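Local coordinates for protein cytochrome c (PDB 3A9F) that carries electrons through a single covalently held heme c, as the C-terminal domain of the reaction-centre cytochrome cz of a green photosynthetic bacterium, at residues Ala29-Lys32 with Leu33-Arg37; Ile64-Arg67 with Met68-Phe71. One frame throughout, in Å; residues are numbered along the deposited sequence.

Contact 1: Ala29-Lys32 with Leu33-Arg37; sequences AAKK and LVDVR. With HEC (heme c), chain C.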
ATOM      1  N   ALA A  29      -7.423 -11.103  -0.676  1.00 20.90           N
ATOM      2  CA  ALA A  29      -7.047 -10.970   0.726  1.00 19.95           C
ATOM      3  C   ALA A  29      -6.213  -9.708   0.921  1.00 18.08           C
ATOM      4  O   ALA A  29      -6.371  -9.002   1.923  1.00 18.22           O
ATOM      5  CB  ALA A  29      -6.278 -12.199   1.194  1.00 20.58           C
ATOM      6  N   ALA A  30      -5.348  -9.398  -0.042  1.00 18.01           N
ATOM      7  CA  ALA A  30      -4.520  -8.192   0.049  1.00 16.94           C
ATOM      8  C   ALA A  30      -5.377  -6.939   0.061  1.00 17.02           C
ATOM      9  O   ALA A  30      -5.136  -6.035   0.855  1.00 16.67           O
ATOM     10  CB  ALA A  30      -3.524  -8.137  -1.093  1.00 17.67           C
ATOM     11  N   LYS A  31      -6.415  -6.897  -0.778  1.00 17.29           N
ATOM     12  CA  LYS A  31      -7.311  -5.740  -0.808  1.00 18.30           C
ATOM     13  C   LYS A  31      -7.990  -5.548   0.542  1.00 17.39           C
ATOM     14  O   LYS A  31      -8.162  -4.414   1.003  1.00 17.84           O
ATOM     15  CB  LYS A  31      -8.374  -5.913  -1.900  1.00 19.92           C
ATOM     16  CG  LYS A  31      -9.326  -4.710  -2.060  1.00 23.30           C
ATOM     17  CD  LYS A  31     -10.371  -4.993  -3.153  1.00 29.11           C
ATOM     18  CE  LYS A  31     -11.338  -3.837  -3.333  1.00 33.27           C
ATOM     19  NZ  LYS A  31     -12.294  -3.752  -2.196  1.00 37.29           N
ATOM     20  N   LYS A  32      -8.375  -6.646   1.186  1.00 17.32           N
ATOM     21  CA  LYS A  32      -9.000  -6.550   2.499  1.00 16.93           C
ATOM     22  C   LYS A  32      -8.042  -5.928   3.503  1.00 16.50           C
ATOM     23  O   LYS A  32      -8.454  -5.086   4.309  1.00 16.84           O
ATOM     24  CB  LYS A  32      -9.474  -7.924   2.964  1.00 17.78           C
ATOM     25  CG  LYS A  32     -10.649  -8.424   2.158  1.00 20.11           C
ATOM     26  CD  LYS A  32     -11.103  -9.793   2.613  1.00 23.73           C
ATOM     27  CE  LYS A  32     -12.253 -10.293   1.723  1.00 28.26           C
ATOM     28  NZ  LYS A  32     -12.703 -11.644   2.113  1.00 32.94           N
ATOM     29  N   LEU A  33      -6.770  -6.314   3.447  1.00 16.18           N
ATOM     30  CA  LEU A  33      -5.778  -5.754   4.357  1.00 15.59           C
ATOM     31  C   LEU A  33      -5.519  -4.262   4.093  1.00 15.82           C
ATOM     32  O   LEU A  33      -5.388  -3.486   5.029  1.00 15.67           O
ATOM     33  CB  LEU A  33      -4.495  -6.568   4.279  1.00 16.25           C
ATOM     34  CG  LEU A  33      -3.454  -6.253   5.374  1.00 16.24           C
ATOM     35  CD1 LEU A  33      -4.002  -6.416   6.800  1.00 17.96           C
ATOM     36  CD2 LEU A  33      -2.207  -7.086   5.135  1.00 19.38           C
ATOM     37  N   VAL A  34      -5.476  -3.869   2.821  1.00 15.89           N
ATOM     38  CA  VAL A  34      -5.397  -2.446   2.463  1.00 16.29           C
ATOM     39  C   VAL A  34      -6.581  -1.690   3.052  1.00 16.49           C
ATOM     40  O   VAL A  34      -6.416  -0.613   3.640  1.00 16.56           O
ATOM     41  CB  VAL A  34      -5.352  -2.248   0.916  1.00 16.52           C
ATOM     42  CG1 VAL A  34      -5.450  -0.770   0.560  1.00 18.42           C
ATOM     43  CG2 VAL A  34      -4.091  -2.866   0.332  1.00 18.00           C
ATOM     44  N   ASP A  35      -7.774  -2.272   2.920  1.00 16.83           N
ATOM     45  CA  ASP A  35      -8.982  -1.617   3.421  1.00 17.92           C
ATOM     46  C   ASP A  35      -8.906  -1.411   4.929  1.00 17.20           C
ATOM     47  O   ASP A  35      -9.269  -0.350   5.434  1.00 18.39           O
ATOM     48  CB  ASP A  35     -10.227  -2.441   3.078  1.00 18.89           C
ATOM     49  CG  ASP A  35     -10.620  -2.373   1.604  1.00 21.78           C
ATOM     50  OD1 ASP A  35     -10.035  -1.591   0.817  1.00 25.19           O
ATOM     51  OD2 ASP A  35     -11.538  -3.144   1.236  1.00 27.85           O
ATOM     52  N   VAL A  36      -8.410  -2.418   5.646  1.00 16.50           N
ATOM     53  CA  VAL A  36      -8.283  -2.318   7.097  1.00 16.06           C
ATOM     54  C   VAL A  36      -7.201  -1.297   7.501  1.00 15.99           C
ATOM     55  O   VAL A  36      -7.443  -0.454   8.377  1.00 17.49           O
ATOM     56  CB  VAL A  36      -7.961  -3.709   7.727  1.00 16.01           C
ATOM     57  CG1 VAL A  36      -7.664  -3.592   9.224  1.00 17.14           C
ATOM     58  CG2 VAL A  36      -9.107  -4.672   7.505  1.00 18.40           C
ATOM     59  N   ARG A  37      -6.025  -1.373   6.882  1.00 15.53           N
ATOM     60  CA  ARG A  37      -4.897  -0.588   7.371  1.00 14.95           C
ATOM     61  C   ARG A  37      -4.893   0.855   6.878  1.00 15.00           C
ATOM     62  O   ARG A  37      -4.362   1.722   7.556  1.00 16.98           O
ATOM     63  CB  ARG A  37      -3.564  -1.243   7.006  1.00 14.79           C
ATOM     64  CG  ARG A  37      -3.328  -2.597   7.680  1.00 14.78           C
ATOM     65  CD  ARG A  37      -3.353  -2.513   9.192  1.00 16.15           C
ATOM     66  NE  ARG A  37      -2.913  -3.776   9.784  1.00 16.93           N
ATOM     67  CZ  ARG A  37      -3.443  -4.321  10.883  1.00 16.51           C
ATOM     68  NH1 ARG A  37      -4.481  -3.756  11.490  1.00 17.53           N
ATOM     69  NH2 ARG A  37      -2.940  -5.449  11.377  1.00 19.13           N
TER
HETATM   70 FE   HEC C 207      -1.733   7.920   5.407  1.00 17.24          FE
HETATM   71  CHA HEC C 207      -1.193  11.115   4.349  1.00 18.58           C
HETATM   72  CHB HEC C 207      -1.603   6.840   2.140  1.00 18.30           C
HETATM   73  CHC HEC C 207      -2.322   4.728   6.439  1.00 16.45           C
HETATM   74  CHD HEC C 207      -1.712   8.957   8.650  1.00 16.61           C
HETATM   75  NA  HEC C 207      -1.454   8.802   3.616  1.00 17.29           N
HETATM   76  C1A HEC C 207      -1.232  10.148   3.386  1.00 18.98           C
HETATM   77  C2A HEC C 207      -1.022  10.369   1.971  1.00 20.14           C
HETATM   78  C3A HEC C 207      -1.116   9.168   1.368  1.00 19.89           C
HETATM   79  C4A HEC C 207      -1.414   8.183   2.376  1.00 19.07           C
HETATM   80  CMA HEC C 207      -0.992   8.820  -0.127  1.00 21.38           C
HETATM   81  CAA HEC C 207      -0.714  11.737   1.338  1.00 22.22           C
HETATM   82  CBA HEC C 207       0.794  11.968   1.363  1.00 24.40           C
HETATM   83  CGA HEC C 207       1.179  13.208   0.605  1.00 25.89           C
HETATM   84  O1A HEC C 207       0.437  14.213   0.651  1.00 26.96           O
HETATM   85  O2A HEC C 207       2.237  13.183  -0.046  1.00 27.95           O
HETATM   86  NB  HEC C 207      -1.993   6.125   4.468  1.00 16.18           N
HETATM   87  C1B HEC C 207      -1.818   5.894   3.114  1.00 16.69           C
HETATM   88  C2B HEC C 207      -1.853   4.468   2.886  1.00 16.32           C
HETATM   89  C3B HEC C 207      -2.038   3.886   4.082  1.00 16.36           C
HETATM   90  C4B HEC C 207      -2.130   4.904   5.089  1.00 15.82           C
HETATM   91  CMB HEC C 207      -1.651   3.848   1.487  1.00 18.37           C
HETATM   92  CAB HEC C 207      -2.080   2.410   4.490  1.00 16.21           C
HETATM   93  CBB HEC C 207      -0.660   1.814   4.301  1.00 17.67           C
HETATM   94  NC  HEC C 207      -1.986   7.022   7.209  1.00 16.21           N
HETATM   95  C1C HEC C 207      -2.256   5.687   7.418  1.00 16.02           C
HETATM   96  C2C HEC C 207      -2.439   5.466   8.826  1.00 15.16           C
HETATM   97  C3C HEC C 207      -2.304   6.661   9.449  1.00 15.26           C
HETATM   98  C4C HEC C 207      -1.977   7.634   8.441  1.00 15.53           C
HETATM   99  CMC HEC C 207      -2.848   4.118   9.427  1.00 16.12           C
HETATM  100  CAC HEC C 207      -2.425   7.023  10.947  1.00 16.43           C
HETATM  101  CBC HEC C 207      -1.507   6.180  11.867  1.00 17.22           C
HETATM  102  ND  HEC C 207      -1.492   9.737   6.335  1.00 16.57           N
HETATM  103  C1D HEC C 207      -1.479   9.925   7.708  1.00 17.09           C
HETATM  104  C2D HEC C 207      -1.214  11.310   8.008  1.00 18.64           C
HETATM  105  C3D HEC C 207      -1.062  11.971   6.691  1.00 18.95           C
HETATM  106  C4D HEC C 207      -1.240  10.944   5.702  1.00 17.18           C
HETATM  107  CMD HEC C 207      -1.111  11.886   9.409  1.00 18.17           C
HETATM  108  CAD HEC C 207      -0.770  13.454   6.462  0.60 20.06           C
HETATM  109  CBD HEC C 207       0.717  13.745   6.633  0.60 22.19           C
HETATM  110  CGD HEC C 207       1.465  13.162   5.472  0.60 24.17           C
HETATM  111  O1D HEC C 207       1.242  13.604   4.318  0.60 25.06           O
HETATM  112  O2D HEC C 207       2.265  12.225   5.711  0.60 26.55           O
HETATM  113  O   HOH W   1     -10.397  -1.365  -1.782  1.00 51.53           O
HETATM  114  O   HOH W   2     -11.582  -5.870  -0.018  1.00 96.48           O
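The N-terminal helix of the class I cytochrome c fold, helix 27-37, holds this contact, and Lys-31 meets Asp-35 one turn along its outer side. Lys-31 NZ and Asp-35 OD2 form a salt bridge at 3.6 Å, a long one. Two waters fill in where the direct contact is loose. One takes a weak bond from Lys-31 NZ and donates to Asp-35 OD1 at 2.6 Å. The other accepts from Lys-31 NZ and donates to Asp-35 OD2 at 3.0 Å. The lysine chain is extended as far as CE and bends only at its last torsion (chi4 -73°), which brings NZ round to the carboxylate. Underneath, the i to i+4 backbone bonds are regular. Val-34 N to Ala-30 O is 2.9 Å, with an N-H...O angle of 166°. Val-34 CG2 packs on the same Ala-30 O at 3.4 Å. Ala-30 and Val-34 face inward: Ala-30 touches Thr-83 of helix 78-91 and Val-34 touches Leu-44. At the C-terminal end, Arg-37 O lies 3.4 Å from HEC CMC, and the Arg-37 side chain makes a salt bridge with Asp-80. The opposite charges of Lys-31 and Asp-35 probably offset each other in part, in a long salt bridge that two waters supplement.

Contact 2: Ile64-Arg67 with Met68-Phe71; sequences IVKR and MQGF. With HEC (heme c), chain C.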
ATOM      1  N   ILE A  64       5.877   5.390   0.400  1.00 21.10           N
ATOM      2  CA  ILE A  64       4.775   5.976   1.149  1.00 20.32           C
ATOM      3  C   ILE A  64       4.181   4.975   2.162  1.00 19.04           C
ATOM      4  O   ILE A  64       3.802   5.371   3.278  1.00 19.26           O
ATOM      5  CB  ILE A  64       3.709   6.651   0.234  1.00 20.83           C
ATOM      6  CG1 ILE A  64       2.759   7.536   1.052  1.00 22.02           C
ATOM      7  CG2 ILE A  64       2.922   5.646  -0.589  1.00 21.92           C
ATOM      8  CD1 ILE A  64       3.424   8.672   1.811  1.00 22.97           C
ATOM      9  N   VAL A  65       4.121   3.686   1.812  1.00 18.44           N
ATOM     10  CA  VAL A  65       3.570   2.687   2.744  1.00 17.77           C
ATOM     11  C   VAL A  65       4.444   2.615   3.992  1.00 18.08           C
ATOM     12  O   VAL A  65       3.919   2.571   5.120  1.00 17.24           O
ATOM     13  CB  VAL A  65       3.421   1.328   2.059  1.00 17.58           C
ATOM     14  CG1 VAL A  65       3.057   0.241   3.058  1.00 18.38           C
ATOM     15  CG2 VAL A  65       2.357   1.418   0.946  1.00 18.18           C
ATOM     16  N   LYS A  66       5.767   2.638   3.798  1.00 18.79           N
ATOM     17  CA  LYS A  66       6.687   2.589   4.928  1.00 19.57           C
ATOM     18  C   LYS A  66       6.619   3.868   5.783  1.00 20.38           C
ATOM     19  O   LYS A  66       6.757   3.803   7.013  1.00 20.32           O
ATOM     20  CB  LYS A  66       8.121   2.271   4.468  1.00 20.45           C
ATOM     21  CG  LYS A  66       8.290   0.874   3.815  1.00 22.41           C
ATOM     22  CD  LYS A  66       7.965  -0.344   4.698  1.00 23.69           C
ATOM     23  CE  LYS A  66       9.071  -0.647   5.696  1.00 24.84           C
ATOM     24  NZ  LYS A  66       8.785  -1.892   6.484  1.00 22.52           N
ATOM     25  N   ARG A  67       6.378   5.019   5.151  1.00 20.24           N
ATOM     26  CA  ARG A  67       6.173   6.252   5.906  0.70 20.99           C
ATOM     27  C   ARG A  67       4.951   6.122   6.805  1.00 19.71           C
ATOM     28  O   ARG A  67       5.009   6.429   8.001  1.00 20.37           O
ATOM     29  CB  ARG A  67       6.014   7.440   4.970  0.70 21.86           C
ATOM     30  CG  ARG A  67       5.990   8.758   5.685  0.70 25.77           C
ATOM     31  CD  ARG A  67       6.086   9.878   4.685  0.70 28.88           C
ATOM     32  NE  ARG A  67       7.345   9.853   3.947  0.70 33.90           N
ATOM     33  CZ  ARG A  67       7.574  10.536   2.830  0.70 36.11           C
ATOM     34  NH1 ARG A  67       6.624  11.295   2.306  0.70 37.35           N
ATOM     35  NH2 ARG A  67       8.751  10.456   2.231  0.70 37.46           N
ATOM     36  N   MET A  68       3.843   5.650   6.240  1.00 18.48           N
ATOM     37  CA  MET A  68       2.638   5.445   7.040  1.00 17.69           C
ATOM     38  C   MET A  68       2.870   4.439   8.167  1.00 17.34           C
ATOM     39  O   MET A  68       2.445   4.657   9.309  1.00 17.14           O
ATOM     40  CB  MET A  68       1.473   5.024   6.142  1.00 17.87           C
ATOM     41  CG  MET A  68       1.161   6.041   5.057  1.00 18.01           C
ATOM     42  SD  MET A  68       0.508   7.587   5.777  1.00 18.03           S
ATOM     43  CE  MET A  68       1.503   8.723   4.808  1.00 20.14           C
ATOM     44  N   GLN A  69       3.579   3.360   7.859  1.00 16.63           N
ATOM     45  CA  GLN A  69       3.890   2.374   8.878  1.00 17.43           C
ATOM     46  C   GLN A  69       4.600   2.988  10.072  1.00 18.03           C
ATOM     47  O   GLN A  69       4.321   2.633  11.224  1.00 18.73           O
ATOM     48  CB  GLN A  69       4.753   1.269   8.298  1.00 17.40           C
ATOM     49  CG  GLN A  69       5.191   0.236   9.352  1.00 17.93           C
ATOM     50  CD  GLN A  69       6.101  -0.819   8.811  1.00 18.71           C
ATOM     51  OE1 GLN A  69       6.751  -0.617   7.807  1.00 24.16           O
ATOM     52  NE2 GLN A  69       6.139  -1.963   9.468  1.00 20.66           N
ATOM     53  N   GLY A  70       5.528   3.903   9.798  1.00 18.27           N
ATOM     54  CA  GLY A  70       6.307   4.512  10.874  1.00 20.10           C
ATOM     55  C   GLY A  70       5.542   5.484  11.754  1.00 20.35           C
ATOM     56  O   GLY A  70       6.040   5.852  12.821  1.00 22.78           O
ATOM     57  N   PHE A  71       4.351   5.914  11.333  1.00 19.38           N
ATOM     58  CA  PHE A  71       3.566   6.828  12.172  1.00 19.51           C
ATOM     59  C   PHE A  71       3.040   6.104  13.416  1.00 20.38           C
ATOM     60  O   PHE A  71       2.671   4.935  13.350  1.00 19.53           O
ATOM     61  CB  PHE A  71       2.371   7.405  11.405  1.00 19.60           C
ATOM     62  CG  PHE A  71       2.729   8.380  10.304  1.00 19.49           C
ATOM     63  CD1 PHE A  71       4.005   8.941  10.196  1.00 21.95           C
ATOM     64  CD2 PHE A  71       1.768   8.738   9.373  1.00 20.04           C
ATOM     65  CE1 PHE A  71       4.310   9.847   9.167  1.00 23.50           C
ATOM     66  CE2 PHE A  71       2.057   9.663   8.355  1.00 20.85           C
ATOM     67  CZ  PHE A  71       3.334  10.205   8.254  1.00 21.85           C
TER
HETATM   68 FE   HEC C 207      -1.733   7.920   5.407  1.00 17.24          FE
HETATM   69  CHA HEC C 207      -1.193  11.115   4.349  1.00 18.58           C
HETATM   70  CHB HEC C 207      -1.603   6.840   2.140  1.00 18.30           C
HETATM   71  CHC HEC C 207      -2.322   4.728   6.439  1.00 16.45           C
HETATM   72  CHD HEC C 207      -1.712   8.957   8.650  1.00 16.61           C
HETATM   73  NA  HEC C 207      -1.454   8.802   3.616  1.00 17.29           N
HETATM   74  C1A HEC C 207      -1.232  10.148   3.386  1.00 18.98           C
HETATM   75  C2A HEC C 207      -1.022  10.369   1.971  1.00 20.14           C
HETATM   76  C3A HEC C 207      -1.116   9.168   1.368  1.00 19.89           C
HETATM   77  C4A HEC C 207      -1.414   8.183   2.376  1.00 19.07           C
HETATM   78  CMA HEC C 207      -0.992   8.820  -0.127  1.00 21.38           C
HETATM   79  CAA HEC C 207      -0.714  11.737   1.338  1.00 22.22           C
HETATM   80  CBA HEC C 207       0.794  11.968   1.363  1.00 24.40           C
HETATM   81  CGA HEC C 207       1.179  13.208   0.605  1.00 25.89           C
HETATM   82  O1A HEC C 207       0.437  14.213   0.651  1.00 26.96           O
HETATM   83  O2A HEC C 207       2.237  13.183  -0.046  1.00 27.95           O
HETATM   84  NB  HEC C 207      -1.993   6.125   4.468  1.00 16.18           N
HETATM   85  C1B HEC C 207      -1.818   5.894   3.114  1.00 16.69           C
HETATM   86  C2B HEC C 207      -1.853   4.468   2.886  1.00 16.32           C
HETATM   87  C3B HEC C 207      -2.038   3.886   4.082  1.00 16.36           C
HETATM   88  C4B HEC C 207      -2.130   4.904   5.089  1.00 15.82           C
HETATM   89  CMB HEC C 207      -1.651   3.848   1.487  1.00 18.37           C
HETATM   90  CAB HEC C 207      -2.080   2.410   4.490  1.00 16.21           C
HETATM   91  CBB HEC C 207      -0.660   1.814   4.301  1.00 17.67           C
HETATM   92  NC  HEC C 207      -1.986   7.022   7.209  1.00 16.21           N
HETATM   93  C1C HEC C 207      -2.256   5.687   7.418  1.00 16.02           C
HETATM   94  C2C HEC C 207      -2.439   5.466   8.826  1.00 15.16           C
HETATM   95  C3C HEC C 207      -2.304   6.661   9.449  1.00 15.26           C
HETATM   96  C4C HEC C 207      -1.977   7.634   8.441  1.00 15.53           C
HETATM   97  CMC HEC C 207      -2.848   4.118   9.427  1.00 16.12           C
HETATM   98  CAC HEC C 207      -2.425   7.023  10.947  1.00 16.43           C
HETATM   99  CBC HEC C 207      -1.507   6.180  11.867  1.00 17.22           C
HETATM  100  ND  HEC C 207      -1.492   9.737   6.335  1.00 16.57           N
HETATM  101  C1D HEC C 207      -1.479   9.925   7.708  1.00 17.09           C
HETATM  102  C2D HEC C 207      -1.214  11.310   8.008  1.00 18.64           C
HETATM  103  C3D HEC C 207      -1.062  11.971   6.691  1.00 18.95           C
HETATM  104  C4D HEC C 207      -1.240  10.944   5.702  1.00 17.18           C
HETATM  105  CMD HEC C 207      -1.111  11.886   9.409  1.00 18.17           C
HETATM  106  CAD HEC C 207      -0.770  13.454   6.462  0.60 20.06           C
HETATM  107  CBD HEC C 207       0.717  13.745   6.633  0.60 22.19           C
HETATM  108  CGD HEC C 207       1.465  13.162   5.472  0.60 24.17           C
HETATM  109  O1D HEC C 207       1.242  13.604   4.318  0.60 25.06           O
HETATM  110  O2D HEC C 207       2.265  12.225   5.711  0.60 26.55           O
HETATM  111  O   HOH W   3       8.434   2.099   8.495  1.00 33.13           O
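Gln-69 OE1 takes two donors, Lys-66 NZ from the preceding turn and a water. Lys-66 NZ donates to Gln-69 OE1 at 2.7 Å, in the carbonyl plane and on a lone pair. The water reaches the same oxygen more loosely and also donates to Lys-66 O. The lysine folds back at chi2 and chi3 (-61° and -77°), so its CD and CE also lie against the amide oxygen. Asp-78 binds both Lys-66 NZ and Gln-69 NE2, which fixes the rotation of the amide and joins this turn to the start of helix 78-91.

On the heme side, helix 61-70 supplies the axial methionine of a class I cytochrome c. Met-68 SD binds the heme iron at 2.3 Å, and His-42 is the other protein ligand. Ile-64 lies alongside Met-68, its CD1 3.6 Å from Met-68 CE. Met-68 N donates to Ile-64 O at 3.0 Å.

Phe-71 follows the helix end. Arg-67 O sits over one face of its ring near the rim, 3.5 Å from Phe-71 CD1. Phe-71 N gives the same oxygen a weak bond. Phe-71 CE2 is 3.6 Å from HEC C1D, and the propionate oxygen HEC O2D meets the ring edge in plane, 3.4 Å from Phe-71 CZ. With an alanine here, the porphyrin edge around HEC C1D would probably lose its packing partner, opening a gap beside the propionate.

Contacts 1 and 2 each lie within a single helix, 27-37 and 61-70, and both reach the same heme. Their nearest atoms are about 7 Å apart and do not touch. Contact 1 is mostly surface. Its charged pair is a long salt bridge helped by two waters, and it meets the heme through a backbone oxygen beside a methyl group. Contact 2 has more buried residues and supplies a ligand to the iron. Its lysine-glutamine pair is a short hydrogen bond tied to Asp-78. Helix 78-91 is common ground: Ala-30 and Leu-33 of contact 1 and Val-65 and Gln-69 of contact 2 all pack on it.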